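Local coordinates for protein Pcdhgb2 (Mus musculus, PDB 5SZR) that probably mediates calcium-dependent cell adhesion and may help establish specific neuronal connections in the brain, represented here by extracellular cadherin domains 3 to 6, at residues A[101-113]-A[184-196]. Sequence-based numbering, arbitrary orientation.
Sequences LDENDCVPEVIVT and TIVAADRGKPPLS. With CA (calcium ion), chain K; CA (calcium ion), chain L; CA (calcium ion), chain J; MAN (alpha-D-mannopyranose), chain X.
The carboxylate of Asp189 takes an N-H on each face. Asn104 ND2 stands above one face, 45° out of the plane, and bonds to OD1 at 3.0 Å. From the opposite face the backbone N of Leu195 meets the same oxygen, Asp189 OD1, at 2.7 Å and nearly straight. The Asn104 amide, turned 62° from this carboxylate, divides its work between its two ends. Its ND2 also gives Pro193 O a weak, bent hydrogen bond, and its OD1 binds a calcium ion (2.5 Å) that Asp189 OD2 ligates as well (2.6 Å). The amide reaches across to Asp189 and the loop that follows it because chi1 of -171° sets CG anti to the backbone N, and the shared cation probably offsets the repulsion between the two oxygen ligands. This is the calcium-bound linker between successive cadherin repeats: Cys106 O, Asp136, Asp138 and Asn142 contribute to the same site, while Asp102, Glu103 and Asp105 serve the neighbouring ions. Leu195 CD1 packs against Asn104 OD1 at 3.6 Å, a methyl set beside a calcium-bound oxygen. Beyond the metal, the Pro108 ring crosses Asp189 roughly at right angles, its CG 3.6 Å from Leu195 O. Were the Pro108 ring cut back to an alanine, a gap would probably open beside Asp189 and Leu195. Farther into the sandwich, Val110 CG2 packs on Ala187 CB at 3.6 Å, joining edge strand 109-113 to the facing sheet.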
loop_
_atom_site.group_PDB
_atom_site.type_symbol
_atom_site.label_atom_id
_atom_site.label_comp_id
_atom_site.label_asym_id
_atom_site.label_seq_id
_atom_site.Cartn_x
_atom_site.Cartn_y
_atom_site.Cartn_z
ATOM N N LEU A 101 -47.975 8.165 -36.069
ATOM C CA LEU A 101 -47.089 9.146 -35.461
ATOM C C LEU A 101 -46.141 8.465 -34.484
ATOM O O LEU A 101 -46.545 7.589 -33.713
ATOM C CB LEU A 101 -47.891 10.235 -34.745
ATOM C CG LEU A 101 -48.701 11.121 -35.691
ATOM C CD1 LEU A 101 -49.522 12.137 -34.916
ATOM C CD2 LEU A 101 -47.776 11.809 -36.683
ATOM N N ASP A 102 -44.878 8.873 -34.524
ATOM C CA ASP A 102 -43.860 8.284 -33.670
ATOM C C ASP A 102 -43.964 8.838 -32.255
ATOM O O ASP A 102 -43.987 10.056 -32.056
ATOM C CB ASP A 102 -42.469 8.560 -34.239
ATOM C CG ASP A 102 -41.360 8.248 -33.251
ATOM O OD1 ASP A 102 -41.422 7.186 -32.597
ATOM O OD2 ASP A 102 -40.432 9.075 -33.125
ATOM N N GLU A 103 -44.026 7.939 -31.276
ATOM C CA GLU A 103 -43.931 8.282 -29.867
ATOM C C GLU A 103 -42.613 7.765 -29.307
ATOM O O GLU A 103 -42.009 6.830 -29.840
ATOM C CB GLU A 103 -45.096 7.695 -29.062
ATOM C CG GLU A 103 -46.481 8.118 -29.543
ATOM C CD GLU A 103 -46.776 9.582 -29.274
ATOM O OE1 GLU A 103 -47.362 10.247 -30.159
ATOM O OE2 GLU A 103 -46.417 10.065 -28.177
ATOM N N ASN A 104 -42.177 8.387 -28.217
ATOM C CA ASN A 104 -40.939 8.011 -27.540
ATOM C C ASN A 104 -41.231 6.810 -26.651
ATOM O O ASN A 104 -41.547 6.945 -25.469
ATOM C CB ASN A 104 -40.394 9.188 -26.741
ATOM C CG ASN A 104 -39.004 8.937 -26.202
ATOM O OD1 ASN A 104 -38.344 7.965 -26.569
ATOM N ND2 ASN A 104 -38.543 9.824 -25.329
ATOM N N ASP A 105 -41.129 5.610 -27.229
ATOM C CA ASP A 105 -41.364 4.384 -26.475
ATOM C C ASP A 105 -40.210 3.391 -26.576
ATOM O O ASP A 105 -40.371 2.236 -26.170
ATOM C CB ASP A 105 -42.676 3.717 -26.912
ATOM C CG ASP A 105 -42.697 3.355 -28.388
ATOM O OD1 ASP A 105 -41.861 3.877 -29.152
ATOM O OD2 ASP A 105 -43.564 2.552 -28.788
ATOM N N CYS A 106 -39.053 3.807 -27.092
ATOM C CA CYS A 106 -37.876 2.950 -27.188
ATOM C C CYS A 106 -36.747 3.570 -26.378
ATOM O O CYS A 106 -36.354 4.715 -26.629
ATOM C CB CYS A 106 -37.449 2.750 -28.644
ATOM S SG CYS A 106 -38.567 1.694 -29.605
ATOM N N VAL A 107 -36.229 2.811 -25.419
ATOM C CA VAL A 107 -35.171 3.296 -24.524
ATOM C C VAL A 107 -33.855 3.367 -25.290
ATOM O O VAL A 107 -33.617 2.528 -26.180
ATOM C CB VAL A 107 -35.056 2.373 -23.304
ATOM C CG1 VAL A 107 -33.905 2.780 -22.394
ATOM C CG2 VAL A 107 -36.371 2.363 -22.530
ATOM N N PRO A 108 -32.993 4.350 -25.024
ATOM C CA PRO A 108 -31.636 4.310 -25.588
ATOM C C PRO A 108 -30.836 3.166 -24.983
ATOM O O PRO A 108 -30.983 2.838 -23.804
ATOM C CB PRO A 108 -31.038 5.666 -25.195
ATOM C CG PRO A 108 -32.195 6.517 -24.792
ATOM C CD PRO A 108 -33.248 5.593 -24.277
ATOM N N GLU A 109 -29.982 2.552 -25.798
ATOM C CA GLU A 109 -29.072 1.528 -25.307
ATOM C C GLU A 109 -27.630 1.955 -25.548
ATOM O O GLU A 109 -27.325 2.658 -26.518
ATOM C CB GLU A 109 -29.342 0.159 -25.952
ATOM C CG GLU A 109 -29.158 0.084 -27.456
ATOM C CD GLU A 109 -29.236 -1.347 -27.967
ATOM O OE1 GLU A 109 -28.613 -2.234 -27.338
ATOM O OE2 GLU A 109 -29.929 -1.591 -28.981
ATOM N N VAL A 110 -26.748 1.528 -24.645
ATOM C CA VAL A 110 -25.333 1.881 -24.671
ATOM C C VAL A 110 -24.530 0.619 -24.957
ATOM O O VAL A 110 -24.703 -0.403 -24.279
ATOM C CB VAL A 110 -24.890 2.524 -23.346
ATOM C CG1 VAL A 110 -23.524 3.174 -23.496
ATOM C CG2 VAL A 110 -25.919 3.530 -22.870
ATOM N N ILE A 111 -23.649 0.689 -25.951
ATOM C CA ILE A 111 -22.841 -0.450 -26.379
ATOM C C ILE A 111 -21.385 -0.111 -26.096
ATOM O O ILE A 111 -20.822 0.799 -26.719
ATOM C CB ILE A 111 -23.054 -0.783 -27.861
ATOM C CG1 ILE A 111 -24.550 -0.850 -28.190
ATOM C CG2 ILE A 111 -22.369 -2.093 -28.210
ATOM C CD1 ILE A 111 -25.310 -1.886 -27.388
ATOM N N VAL A 112 -20.773 -0.848 -25.168
ATOM C CA VAL A 112 -19.412 -0.598 -24.701
ATOM C C VAL A 112 -18.515 -1.720 -25.208
ATOM O O VAL A 112 -18.789 -2.899 -24.959
ATOM C CB VAL A 112 -19.351 -0.511 -23.169
ATOM C CG1 VAL A 112 -17.939 -0.208 -22.711
ATOM C CG2 VAL A 112 -20.332 0.533 -22.650
ATOM N N THR A 113 -17.441 -1.360 -25.910
ATOM C CA THR A 113 -16.470 -2.329 -26.397
ATOM C C THR A 113 -15.062 -1.838 -26.091
ATOM O O THR A 113 -14.845 -0.674 -25.745
ATOM C CB THR A 113 -16.606 -2.582 -27.907
ATOM O OG1 THR A 113 -16.397 -1.360 -28.624
ATOM C CG2 THR A 113 -17.976 -3.146 -28.243
ATOM N N THR A 184 -20.074 4.896 -14.337
ATOM C CA THR A 184 -21.444 4.814 -14.830
ATOM C C THR A 184 -21.637 5.806 -15.971
ATOM O O THR A 184 -21.496 7.019 -15.776
ATOM C CB THR A 184 -22.446 5.096 -13.711
ATOM O OG1 THR A 184 -22.435 4.015 -12.770
ATOM C CG2 THR A 184 -23.849 5.251 -14.280
ATOM N N ILE A 185 -21.960 5.293 -17.153
ATOM C CA ILE A 185 -22.235 6.116 -18.325
ATOM C C ILE A 185 -23.742 6.128 -18.554
ATOM O O ILE A 185 -24.368 5.068 -18.667
ATOM C CB ILE A 185 -21.486 5.597 -19.562
ATOM C CG1 ILE A 185 -19.979 5.789 -19.381
ATOM C CG2 ILE A 185 -21.988 6.296 -20.821
ATOM C CD1 ILE A 185 -19.158 5.326 -20.558
ATOM N N VAL A 186 -24.326 7.323 -18.617
ATOM C CA VAL A 186 -25.769 7.499 -18.748
ATOM C C VAL A 186 -26.068 8.069 -20.128
ATOM O O VAL A 186 -25.402 9.008 -20.577
ATOM C CB VAL A 186 -26.328 8.415 -17.646
ATOM C CG1 VAL A 186 -27.832 8.590 -17.808
ATOM C CG2 VAL A 186 -25.998 7.854 -16.271
ATOM N N ALA A 187 -27.072 7.502 -20.795
ATOM C CA ALA A 187 -27.506 7.950 -22.112
ATOM C C ALA A 187 -28.996 8.246 -22.067
ATOM O O ALA A 187 -29.774 7.443 -21.544
ATOM C CB ALA A 187 -27.200 6.897 -23.180
ATOM N N ALA A 188 -29.395 9.395 -22.613
ATOM C CA ALA A 188 -30.786 9.821 -22.569
ATOM C C ALA A 188 -31.198 10.396 -23.917
ATOM O O ALA A 188 -30.396 11.030 -24.609
ATOM C CB ALA A 188 -31.017 10.856 -21.461
ATOM N N ASP A 189 -32.456 10.171 -24.286
ATOM C CA ASP A 189 -32.975 10.723 -25.526
ATOM C C ASP A 189 -33.602 12.091 -25.281
ATOM O O ASP A 189 -33.880 12.483 -24.145
ATOM C CB ASP A 189 -33.988 9.774 -26.182
ATOM C CG ASP A 189 -35.198 9.469 -25.299
ATOM O OD1 ASP A 189 -35.695 10.362 -24.586
ATOM O OD2 ASP A 189 -35.673 8.316 -25.335
ATOM N N ARG A 190 -33.837 12.815 -26.372
ATOM C CA ARG A 190 -34.398 14.155 -26.281
ATOM C C ARG A 190 -35.847 14.178 -26.756
ATOM O O ARG A 190 -36.245 15.047 -27.541
ATOM C CB ARG A 190 -33.537 15.138 -27.074
ATOM C CG ARG A 190 -32.125 15.279 -26.516
ATOM C CD ARG A 190 -31.274 16.222 -27.350
ATOM N NE ARG A 190 -29.959 16.437 -26.750
ATOM C CZ ARG A 190 -29.560 17.579 -26.200
ATOM N NH1 ARG A 190 -30.373 18.627 -26.178
ATOM N NH2 ARG A 190 -28.344 17.674 -25.677
ATOM N N GLY A 191 -36.644 13.221 -26.280
ATOM C CA GLY A 191 -38.067 13.207 -26.525
ATOM C C GLY A 191 -38.851 13.735 -25.333
ATOM O O GLY A 191 -38.302 14.151 -24.316
ATOM N N LYS A 192 -40.169 13.717 -25.484
ATOM C CA LYS A 192 -41.063 14.175 -24.428
ATOM C C LYS A 192 -42.125 13.121 -24.125
ATOM O O LYS A 192 -43.030 12.899 -24.928
ATOM C CB LYS A 192 -41.727 15.497 -24.816
ATOM C CG LYS A 192 -40.751 16.634 -25.076
ATOM C CD LYS A 192 -40.834 17.106 -26.518
ATOM C CE LYS A 192 -39.949 18.317 -26.758
ATOM N NZ LYS A 192 -40.107 18.852 -28.140
ATOM N N PRO A 193 -42.009 12.462 -22.962
ATOM C CA PRO A 193 -40.934 12.656 -21.984
ATOM C C PRO A 193 -39.660 11.904 -22.366
ATOM O O PRO A 193 -39.738 10.957 -23.151
ATOM C CB PRO A 193 -41.538 12.088 -20.701
ATOM C CG PRO A 193 -42.422 10.996 -21.181
ATOM C CD PRO A 193 -43.011 11.491 -22.485
ATOM N N PRO A 194 -38.512 12.318 -21.830
ATOM C CA PRO A 194 -37.258 11.642 -22.177
ATOM C C PRO A 194 -37.123 10.290 -21.493
ATOM O O PRO A 194 -37.639 10.061 -20.396
ATOM C CB PRO A 194 -36.181 12.617 -21.685
ATOM C CG PRO A 194 -36.838 13.349 -20.569
ATOM C CD PRO A 194 -38.281 13.497 -20.975
ATOM N N LEU A 195 -36.414 9.387 -22.167
ATOM C CA LEU A 195 -36.059 8.083 -21.631
ATOM C C LEU A 195 -34.543 7.971 -21.541
ATOM O O LEU A 195 -33.818 8.549 -22.358
ATOM C CB LEU A 195 -36.617 6.951 -22.503
ATOM C CG LEU A 195 -38.138 6.875 -22.628
ATOM C CD1 LEU A 195 -38.544 5.823 -23.650
ATOM C CD2 LEU A 195 -38.764 6.581 -21.278
ATOM N N SER A 196 -34.064 7.217 -20.547
ATOM C CA SER A 196 -32.632 7.082 -20.299
ATOM C C SER A 196 -32.292 5.670 -19.841
ATOM O O SER A 196 -33.117 4.974 -19.245
ATOM C CB SER A 196 -32.137 8.094 -19.248
ATOM O OG SER A 196 -33.064 8.250 -18.183
HETATM CA CA CA K . -41.502 4.898 -31.295
HETATM CA CA CA L . -36.242 6.989 -27.544
HETATM CA CA CA J . -43.104 1.563 -30.872
HETATM C C1 MAN X . -32.750 7.377 -17.076
HETATM C C2 MAN X . -34.202 7.525 -16.555
HETATM C C3 MAN X . -34.451 8.965 -16.110
HETATM C C4 MAN X . -33.359 9.424 -15.120
HETATM C C5 MAN X . -31.969 9.279 -15.781
HETATM C C6 MAN X . -30.813 9.660 -14.867
HETATM O O2 MAN X . -34.440 6.714 -15.394
HETATM O O3 MAN X . -35.749 9.129 -15.545
HETATM O O4 MAN X . -33.572 10.778 -14.753
HETATM O O5 MAN X . -31.776 7.899 -16.182
HETATM O O6 MAN X . -30.608 11.069 -14.958
HETATM O O HOH W 1 -41.329 -0.321 -29.966
HETATM O O HOH W 2 -44.764 0.334 -29.813
#